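PDB 3GAZ: alcohol dehydrogenase superfamily protein from Novosphingobium aromaticivorans, which probably catalyses an NADP-dependent oxidation or reduction, as a medium-chain member of the alcohol dehydrogenase superfamily, on a substrate that is not established. Local coordinates for residues Ser234-Phe239 against Ser257-Thr262; Ser129-Val134 against Leu297-Asp302; Ala113-Ser118 against Ala279-Met284. All blocks are in the same frame, centred on the assembly; numbering follows the deposited sequence.

The three contacts illustrate how a two-domain dehydrogenase combines long-range and local packing. Interactions 2 and 3 are buried and join parts of the chain more than 150 residues apart; their centres lie about 16 Å apart and their nearest atoms about 7 Å, and along the chain their segments alternate. Interaction 1 is local to the Rossmann part and lies at the surface, about 31 Å from interaction 2 and 34 Å from interaction 3, centre to centre, nested inside the loops that both close. A bound calcium ion lies about 8 Å from the side chain of V130 in interaction 2. Helix 132-145, part of which belongs to interaction 2, also packs against F281 of interaction 3.

Interaction 1. Residues Ser234-Phe239 against Ser257-Thr262; sequences SAVKRF and SFKQAT
The ammonium nitrogen of K259 is shared among three carbonyl oxygens at the end of helix 227-235. Across the contact the grip rests on V236 O, 2.9 Å from NZ, which approaches in the carbonyl plane on a lone pair. NZ also meets S234 O from above its carbonyl plane, at a distance so short that its exact length is doubtful, and F233 O, just before the segment, is the third acceptor. All-trans beyond CG (chi2 179°), the chain spans the gap to the helix end, with CD resting against V236 CG1. A positive group here should suit the negative end of the helix dipole.

A second grip works in the other direction. R238 presents the end of its guanidinium to F258 O, and both terminal nitrogens hold this one oxygen: NH1 lies at 2.8 Å from it, on a lone pair, while NH2 at 3.1 Å is tilted from the carbonyl plane. The bend at chi3 (-57°) turns the group back toward helix 254-258. NH1 also reaches Q260 OE1 in a weak, poorly aligned bond.

Beyond them, the backbones join through F239 N, which gives a straight bond of 2.9 Å to K259 O. The F239 ring lies with one face over R238 CG and runs beside the Q260 side chain, CE1 3.4 Å from OE1, with ring and amide planes 48° apart. Q260, at positive phi, forms the Schellman motif that ends helix 254-258, and a water ties Q260 O to T262 OG1 and, weakly, to F239 O.

Both helices thus end side by side as their chains lead into neighbouring strands of the parallel Rossmann sheet, 240-244 and 262-265. V236 packs inward on V220 and V242, T262 bonds through its backbone to strand 240-244, and K237 forms a salt bridge with D218.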
loop_
_atom_site.group_PDB
_atom_site.type_symbol
_atom_site.label_atom_id
_atom_site.label_comp_id
_atom_site.label_asym_id
_atom_site.label_seq_id
_atom_site.Cartn_x
_atom_site.Cartn_y
_atom_site.Cartn_z
ATOM N N SER A 234 -30.491 -3.783 -19.710
ATOM C CA SER A 234 -31.741 -3.639 -20.443
ATOM C C SER A 234 -31.566 -2.932 -21.793
ATOM O O SER A 234 -32.253 -3.254 -22.763
ATOM C CB SER A 234 -32.750 -2.879 -19.575
ATOM O OG SER A 234 -33.990 -2.736 -20.239
ATOM N N ALA A 235 -30.631 -1.990 -21.858
ATOM C CA ALA A 235 -30.382 -1.223 -23.079
ATOM C C ALA A 235 -29.432 -1.861 -24.095
ATOM O O ALA A 235 -29.405 -1.453 -25.257
ATOM C CB ALA A 235 -29.861 0.163 -22.705
ATOM N N VAL A 236 -28.650 -2.850 -23.668
ATOM C CA VAL A 236 -27.687 -3.489 -24.563
ATOM C C VAL A 236 -28.340 -4.344 -25.655
ATOM O O VAL A 236 -29.367 -4.985 -25.432
ATOM C CB VAL A 236 -26.666 -4.350 -23.753
ATOM C CG1 VAL A 236 -27.340 -5.601 -23.201
ATOM C CG2 VAL A 236 -25.466 -4.704 -24.620
ATOM N N LYS A 237 -27.732 -4.330 -26.840
ATOM C CA LYS A 237 -28.210 -5.088 -27.995
ATOM C C LYS A 237 -27.853 -6.561 -27.816
ATOM O O LYS A 237 -26.959 -6.887 -27.043
ATOM C CB LYS A 237 -27.552 -4.541 -29.271
ATOM C CG LYS A 237 -27.889 -5.286 -30.557
ATOM C CD LYS A 237 -27.134 -4.700 -31.755
ATOM C CE LYS A 237 -27.547 -3.254 -32.032
ATOM N NZ LYS A 237 -26.754 -2.617 -33.128
ATOM N N ARG A 238 -28.560 -7.446 -28.516
ATOM C CA ARG A 238 -28.279 -8.878 -28.435
ATOM C C ARG A 238 -26.842 -9.091 -28.890
ATOM O O ARG A 238 -26.418 -8.519 -29.891
ATOM C CB ARG A 238 -29.239 -9.669 -29.336
ATOM C CG ARG A 238 -28.883 -11.146 -29.505
ATOM C CD ARG A 238 -30.000 -11.867 -30.247
ATOM N NE ARG A 238 -31.260 -11.698 -29.528
ATOM C CZ ARG A 238 -31.511 -12.238 -28.339
ATOM N NH1 ARG A 238 -30.595 -12.994 -27.745
ATOM N NH2 ARG A 238 -32.661 -11.990 -27.726
ATOM N N PHE A 239 -26.104 -9.915 -28.150
ATOM C CA PHE A 239 -24.696 -10.191 -28.440
ATOM C C PHE A 239 -23.844 -8.966 -28.093
ATOM O O PHE A 239 -22.633 -8.952 -28.330
ATOM C CB PHE A 239 -24.479 -10.540 -29.922
ATOM C CG PHE A 239 -25.323 -11.684 -30.421
ATOM C CD1 PHE A 239 -25.441 -12.861 -29.687
ATOM C CD2 PHE A 239 -25.984 -11.587 -31.643
ATOM C CE1 PHE A 239 -26.203 -13.925 -30.161
ATOM C CE2 PHE A 239 -26.747 -12.646 -32.129
ATOM C CZ PHE A 239 -26.858 -13.817 -31.385
ATOM N N SER A 257 -28.319 -13.549 -20.459
ATOM C CA SER A 257 -28.532 -14.841 -21.095
ATOM C C SER A 257 -29.570 -14.672 -22.198
ATOM O O SER A 257 -29.364 -15.116 -23.324
ATOM C CB SER A 257 -29.027 -15.877 -20.080
ATOM O OG SER A 257 -28.004 -16.216 -19.166
ATOM N N PHE A 258 -30.687 -14.029 -21.862
ATOM C CA PHE A 258 -31.753 -13.790 -22.832
ATOM C C PHE A 258 -31.203 -13.095 -24.065
ATOM O O PHE A 258 -31.591 -13.408 -25.191
ATOM C CB PHE A 258 -32.850 -12.906 -22.232
ATOM C CG PHE A 258 -33.832 -13.645 -21.375
ATOM C CD1 PHE A 258 -34.580 -14.694 -21.902
ATOM C CD2 PHE A 258 -34.033 -13.275 -20.049
ATOM C CE1 PHE A 258 -35.519 -15.363 -21.119
ATOM C CE2 PHE A 258 -34.968 -13.937 -19.259
ATOM C CZ PHE A 258 -35.713 -14.982 -19.795
ATOM N N LYS A 259 -30.302 -12.141 -23.848
ATOM C CA LYS A 259 -29.725 -11.409 -24.968
ATOM C C LYS A 259 -28.387 -11.968 -25.417
ATOM O O LYS A 259 -27.741 -11.384 -26.286
ATOM C CB LYS A 259 -29.552 -9.935 -24.613
ATOM C CG LYS A 259 -30.847 -9.183 -24.354
ATOM C CD LYS A 259 -30.513 -7.746 -23.992
ATOM C CE LYS A 259 -31.733 -6.891 -23.794
ATOM N NZ LYS A 259 -31.320 -5.519 -23.385
ATOM N N GLN A 260 -27.968 -13.086 -24.825
ATOM C CA GLN A 260 -26.695 -13.709 -25.193
ATOM C C GLN A 260 -25.631 -12.621 -25.240
ATOM O O GLN A 260 -24.790 -12.594 -26.134
ATOM C CB GLN A 260 -26.826 -14.372 -26.565
ATOM C CG GLN A 260 -27.872 -15.483 -26.612
ATOM C CD GLN A 260 -28.317 -15.809 -28.024
ATOM O OE1 GLN A 260 -29.015 -15.018 -28.665
ATOM N NE2 GLN A 260 -27.908 -16.975 -28.521
ATOM N N ALA A 261 -25.678 -11.735 -24.254
ATOM C CA ALA A 261 -24.772 -10.600 -24.179
ATOM C C ALA A 261 -23.585 -10.816 -23.250
ATOM O O ALA A 261 -23.482 -11.840 -22.574
ATOM C CB ALA A 261 -25.551 -9.360 -23.755
ATOM N N THR A 262 -22.705 -9.821 -23.206
ATOM C CA THR A 262 -21.502 -9.896 -22.392
ATOM C C THR A 262 -21.314 -8.693 -21.461
ATOM O O THR A 262 -21.732 -7.580 -21.779
ATOM C CB THR A 262 -20.267 -10.035 -23.315
ATOM O OG1 THR A 262 -20.425 -11.190 -24.153
ATOM C CG2 THR A 262 -19.003 -10.183 -22.501
HETATM O O HOH W 1 -22.013 -11.425 -26.356
#

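Interaction 2. Residues Ser129-Val134 against Leu297-Asp302; sequences SVLPLV and LAPRLD
Two torsions set the faces that V130 and L131 offer to the segment 297-302. At V130, chi1 of -62° swings CG1 beside the backbone N and wedges CG2 between N and the carbonyl carbon, and the two methyls then serve different neighbours. At L131, chi1 of -148° is well away from a staggered value, and CD1 is turned onto a proline.

P299 CB is the shared target. L131 CD1 comes to 3.6 Å from it and V130 CG2 to 3.9 Å, both side chains crossing the pyrrolidine at about a right angle. The other V130 methyl, CG1, meets L301 CD1 at 4.1 Å, again crosswise, whereas L131 and L297 point at each other tip to tip through their CD2 atoms, 4.1 Å apart.

This apolar patch lies where the chain passes between the domains of a medium-chain dehydrogenase fold. Residues 129-134 lead into helix 132-145. The loop 297-302, after helix 278-293 and before strand 306-307, probably forms the return from the nucleotide-binding part. Helix 162-173, which begins within the glycine-rich motif of a probable Rossmann dinucleotide site, packs on L131 through V166.

The polar neighbours face other ways: R300 forms a salt bridge with D186 and a hydrogen bond with G160 O, and D302 pairs with R304. V130 and L301 both pack on A332 of strand 332-334.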
loop_
_atom_site.group_PDB
_atom_site.type_symbol
_atom_site.label_atom_id
_atom_site.label_comp_id
_atom_site.label_asym_id
_atom_site.label_seq_id
_atom_site.Cartn_x
_atom_site.Cartn_y
_atom_site.Cartn_z
ATOM N N SER A 129 -4.783 18.024 -14.567
ATOM C CA SER A 129 -4.835 17.294 -13.300
ATOM C C SER A 129 -6.106 16.469 -13.053
ATOM O O SER A 129 -6.070 15.496 -12.301
ATOM C CB SER A 129 -4.632 18.258 -12.128
ATOM O OG SER A 129 -5.786 19.054 -11.908
ATOM N N VAL A 130 -7.220 16.840 -13.675
ATOM C CA VAL A 130 -8.472 16.106 -13.459
ATOM C C VAL A 130 -8.745 15.040 -14.513
ATOM O O VAL A 130 -9.797 14.406 -14.501
ATOM C CB VAL A 130 -9.688 17.058 -13.433
ATOM C CG1 VAL A 130 -9.556 18.034 -12.287
ATOM C CG2 VAL A 130 -9.804 17.803 -14.770
ATOM N N LEU A 131 -7.786 14.824 -15.405
ATOM C CA LEU A 131 -7.955 13.863 -16.493
ATOM C C LEU A 131 -7.509 12.401 -16.277
ATOM O O LEU A 131 -8.242 11.472 -16.609
ATOM C CB LEU A 131 -7.252 14.426 -17.735
ATOM C CG LEU A 131 -7.764 14.137 -19.148
ATOM C CD1 LEU A 131 -9.255 14.427 -19.259
ATOM C CD2 LEU A 131 -6.979 15.015 -20.129
ATOM N N PRO A 132 -6.312 12.180 -15.708
ATOM C CA PRO A 132 -5.785 10.823 -15.480
ATOM C C PRO A 132 -6.730 9.674 -15.090
ATOM O O PRO A 132 -7.034 8.823 -15.920
ATOM C CB PRO A 132 -4.685 11.053 -14.449
ATOM C CG PRO A 132 -4.138 12.391 -14.867
ATOM C CD PRO A 132 -5.425 13.188 -15.099
ATOM N N LEU A 133 -7.193 9.641 -13.846
ATOM C CA LEU A 133 -8.066 8.547 -13.406
ATOM C C LEU A 133 -9.292 8.296 -14.268
ATOM O O LEU A 133 -9.502 7.172 -14.734
ATOM C CB LEU A 133 -8.525 8.749 -11.957
ATOM C CG LEU A 133 -9.532 7.693 -11.463
ATOM C CD1 LEU A 133 -8.920 6.292 -11.564
ATOM C CD2 LEU A 133 -9.933 7.996 -10.026
ATOM N N VAL A 134 -10.107 9.323 -14.481
ATOM C CA VAL A 134 -11.308 9.131 -15.275
ATOM C C VAL A 134 -11.024 8.743 -16.721
ATOM O O VAL A 134 -11.766 7.951 -17.292
ATOM C CB VAL A 134 -12.253 10.375 -15.228
ATOM C CG1 VAL A 134 -12.679 10.639 -13.785
ATOM C CG2 VAL A 134 -11.579 11.593 -15.835
ATOM N N LEU A 297 -10.633 16.045 -27.255
ATOM C CA LEU A 297 -10.740 15.765 -25.829
ATOM C C LEU A 297 -10.537 17.011 -24.984
ATOM O O LEU A 297 -9.513 17.688 -25.089
ATOM C CB LEU A 297 -9.718 14.707 -25.406
ATOM C CG LEU A 297 -9.623 14.437 -23.900
ATOM C CD1 LEU A 297 -10.954 13.908 -23.369
ATOM C CD2 LEU A 297 -8.514 13.438 -23.640
ATOM N N ALA A 298 -11.519 17.298 -24.140
ATOM C CA ALA A 298 -11.470 18.447 -23.247
ATOM C C ALA A 298 -12.077 18.037 -21.912
ATOM O O ALA A 298 -13.243 17.648 -21.839
ATOM C CB ALA A 298 -12.254 19.607 -23.838
ATOM N N PRO A 299 -11.288 18.105 -20.833
ATOM C CA PRO A 299 -11.826 17.724 -19.526
ATOM C C PRO A 299 -12.864 18.740 -19.061
ATOM O O PRO A 299 -12.764 19.926 -19.378
ATOM C CB PRO A 299 -10.587 17.730 -18.640
ATOM C CG PRO A 299 -9.798 18.873 -19.213
ATOM C CD PRO A 299 -9.911 18.613 -20.708
ATOM N N ARG A 300 -13.872 18.271 -18.334
ATOM C CA ARG A 300 -14.889 19.167 -17.809
ATOM C C ARG A 300 -14.344 19.613 -16.459
ATOM O O ARG A 300 -14.262 18.823 -15.517
ATOM C CB ARG A 300 -16.229 18.442 -17.631
ATOM C CG ARG A 300 -17.401 19.400 -17.473
ATOM C CD ARG A 300 -18.712 18.679 -17.207
ATOM N NE ARG A 300 -19.839 19.603 -17.255
ATOM C CZ ARG A 300 -21.077 19.296 -16.882
ATOM N NH1 ARG A 300 -21.353 18.080 -16.422
ATOM N NH2 ARG A 300 -22.044 20.204 -16.980
ATOM N N LEU A 301 -13.964 20.882 -16.373
ATOM C CA LEU A 301 -13.381 21.430 -15.160
ATOM C C LEU A 301 -14.251 22.490 -14.492
ATOM O O LEU A 301 -14.578 23.506 -15.105
ATOM C CB LEU A 301 -12.010 22.026 -15.500
ATOM C CG LEU A 301 -11.204 22.748 -14.422
ATOM C CD1 LEU A 301 -10.832 21.773 -13.314
ATOM C CD2 LEU A 301 -9.954 23.336 -15.046
ATOM N N ASP A 302 -14.632 22.246 -13.240
ATOM C CA ASP A 302 -15.444 23.210 -12.497
ATOM C C ASP A 302 -14.551 24.450 -12.342
ATOM O O ASP A 302 -13.393 24.340 -11.934
ATOM C CB ASP A 302 -15.830 22.625 -11.132
ATOM C CG ASP A 302 -16.771 23.523 -10.348
ATOM O OD1 ASP A 302 -16.364 24.647 -9.986
ATOM O OD2 ASP A 302 -17.921 23.101 -10.090
#

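Interaction 3. Residues Ala113-Ser118 against Ala279-Met284; sequences ARLLAS and AHFGEM
Polar contact between R114 and G282 is backbone to backbone and slight. G282 N lies 3.2 Å from R114 O, but the N-H...O angle of 127° makes the bond weak. A water near the same carbonyl lies 2.9 Å from R114 O and 2.7 Å from A279 O and could bridge the 3-10 turn 113-115 to the helix, although other acceptors compete for its protons.

Close backbone approach is the second element. G282 has no side chain, and its CA comes to 4.8 Å from L115 CA, the helix passing directly against the turn that precedes the strand. R114 O and L116 O both face this glycine, and A117 CB touches its carbonyl oxygen, G282 O, at 3.8 Å.

Apolar packing completes the contact. L115 carries its CG beside the backbone N (chi1 -65°), which brings CD2 round to the F281 ring even though its CB starts out away from the helix. L115 CD2 rests 3.6 Å from F281 CD2, the two side chains lying alongside each other and pointing the same way. L272 of helix 270-274 touches both of them, and I136 of helix 132-145 packs on F281 as well. At the exposed margin R114 CB lies 4.0 Å from A279 CA. The guanidinium of R114 leads away from the helix to a salt bridge with D112, and the side chain also packs on D323 of the second subunit.

What is joined here is the GroES-like domain, through strand 116-118 and the turn before it, and helix 278-293, which follows the parallel Rossmann sheet in the chain. The contact lies on the interface of a two-domain layout, a GroES-like domain against a Rossmann domain, which is that of the medium-chain dehydrogenase/reductase fold.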
loop_
_atom_site.group_PDB
_atom_site.type_symbol
_atom_site.label_atom_id
_atom_site.label_comp_id
_atom_site.label_asym_id
_atom_site.label_seq_id
_atom_site.Cartn_x
_atom_site.Cartn_y
_atom_site.Cartn_z
ATOM N N ALA A 113 8.399 6.782 -13.353
ATOM C CA ALA A 113 8.288 7.397 -14.673
ATOM C C ALA A 113 7.223 6.779 -15.576
ATOM O O ALA A 113 6.591 7.480 -16.364
ATOM C CB ALA A 113 9.649 7.362 -15.376
ATOM N N ARG A 114 7.021 5.474 -15.452
ATOM C CA ARG A 114 6.042 4.765 -16.275
ATOM C C ARG A 114 4.602 5.241 -16.102
ATOM O O ARG A 114 3.772 5.062 -16.998
ATOM C CB ARG A 114 6.121 3.269 -15.988
ATOM C CG ARG A 114 7.431 2.628 -16.431
ATOM C CD ARG A 114 7.500 1.179 -15.992
ATOM N NE ARG A 114 7.708 1.060 -14.553
ATOM C CZ ARG A 114 7.799 -0.097 -13.905
ATOM N NH1 ARG A 114 7.695 -1.242 -14.566
ATOM N NH2 ARG A 114 8.008 -0.107 -12.595
ATOM N N LEU A 115 4.308 5.839 -14.952
ATOM C CA LEU A 115 2.968 6.333 -14.659
ATOM C C LEU A 115 2.710 7.719 -15.248
ATOM O O LEU A 115 1.564 8.176 -15.303
ATOM C CB LEU A 115 2.758 6.401 -13.145
ATOM C CG LEU A 115 2.765 5.089 -12.355
ATOM C CD1 LEU A 115 2.668 5.388 -10.860
ATOM C CD2 LEU A 115 1.608 4.216 -12.806
ATOM N N LEU A 116 3.774 8.379 -15.690
ATOM C CA LEU A 116 3.672 9.725 -16.237
ATOM C C LEU A 116 3.681 9.852 -17.751
ATOM O O LEU A 116 4.165 8.977 -18.468
ATOM C CB LEU A 116 4.802 10.589 -15.676
ATOM C CG LEU A 116 4.764 10.858 -14.172
ATOM C CD1 LEU A 116 6.069 11.493 -13.739
ATOM C CD2 LEU A 116 3.576 11.754 -13.842
ATOM N N ALA A 117 3.143 10.974 -18.217
ATOM C CA ALA A 117 3.089 11.307 -19.632
ATOM C C ALA A 117 3.184 12.826 -19.708
ATOM O O ALA A 117 2.711 13.529 -18.807
ATOM C CB ALA A 117 1.780 10.830 -20.246
ATOM N N SER A 118 3.799 13.334 -20.771
ATOM C CA SER A 118 3.931 14.773 -20.931
ATOM C C SER A 118 2.549 15.402 -20.873
ATOM O O SER A 118 1.579 14.842 -21.391
ATOM C CB SER A 118 4.598 15.105 -22.270
ATOM O OG SER A 118 5.932 14.629 -22.303
ATOM N N ALA A 279 3.340 0.467 -17.029
ATOM C CA ALA A 279 3.629 1.124 -18.300
ATOM C C ALA A 279 2.370 1.462 -19.095
ATOM O O ALA A 279 2.339 2.448 -19.834
ATOM C CB ALA A 279 4.553 0.249 -19.137
ATOM N N HIS A 280 1.336 0.639 -18.951
ATOM C CA HIS A 280 0.083 0.857 -19.668
ATOM C C HIS A 280 -0.545 2.202 -19.288
ATOM O O HIS A 280 -1.245 2.818 -20.091
ATOM C CB HIS A 280 -0.890 -0.288 -19.364
ATOM C CG HIS A 280 -2.136 -0.271 -20.194
ATOM N ND1 HIS A 280 -2.114 -0.137 -21.566
ATOM C CD2 HIS A 280 -3.440 -0.407 -19.850
ATOM C CE1 HIS A 280 -3.350 -0.191 -22.031
ATOM N NE2 HIS A 280 -4.173 -0.354 -21.010
ATOM N N PHE A 281 -0.296 2.656 -18.062
ATOM C CA PHE A 281 -0.853 3.927 -17.602
ATOM C C PHE A 281 -0.327 5.104 -18.412
ATOM O O PHE A 281 -1.110 5.875 -18.965
ATOM C CB PHE A 281 -0.558 4.132 -16.116
ATOM C CG PHE A 281 -1.633 3.600 -15.209
ATOM C CD1 PHE A 281 -2.467 2.566 -15.626
ATOM C CD2 PHE A 281 -1.821 4.140 -13.942
ATOM C CE1 PHE A 281 -3.475 2.078 -14.794
ATOM C CE2 PHE A 281 -2.820 3.662 -13.104
ATOM C CZ PHE A 281 -3.653 2.627 -13.533
ATOM N N GLY A 282 0.993 5.244 -18.472
ATOM C CA GLY A 282 1.578 6.331 -19.239
ATOM C C GLY A 282 1.170 6.236 -20.699
ATOM O O GLY A 282 0.984 7.246 -21.378
ATOM N N GLU A 283 1.029 5.010 -21.189
ATOM C CA GLU A 283 0.633 4.800 -22.572
ATOM C C GLU A 283 -0.771 5.342 -22.820
ATOM O O GLU A 283 -1.006 6.027 -23.814
ATOM C CB GLU A 283 0.688 3.311 -22.921
ATOM C CG GLU A 283 2.097 2.733 -22.983
ATOM C CD GLU A 283 2.983 3.453 -23.984
ATOM O OE1 GLU A 283 3.588 4.483 -23.620
ATOM O OE2 GLU A 283 3.067 2.993 -25.142
HETATM N N MSE A 284 -1.701 5.040 -21.919
HETATM C CA MSE A 284 -3.070 5.524 -22.068
HETATM C C MSE A 284 -3.105 7.055 -21.996
HETATM O O MSE A 284 -3.857 7.692 -22.725
HETATM C CB MSE A 284 -3.995 4.924 -20.992
HETATM C CG MSE A 284 -4.421 3.460 -21.237
HETATM SE SE MSE A 284 -5.652 2.798 -20.050
HETATM C CE MSE A 284 -4.572 2.527 -18.602
HETATM O O HOH W 2 4.415 4.166 -19.666
#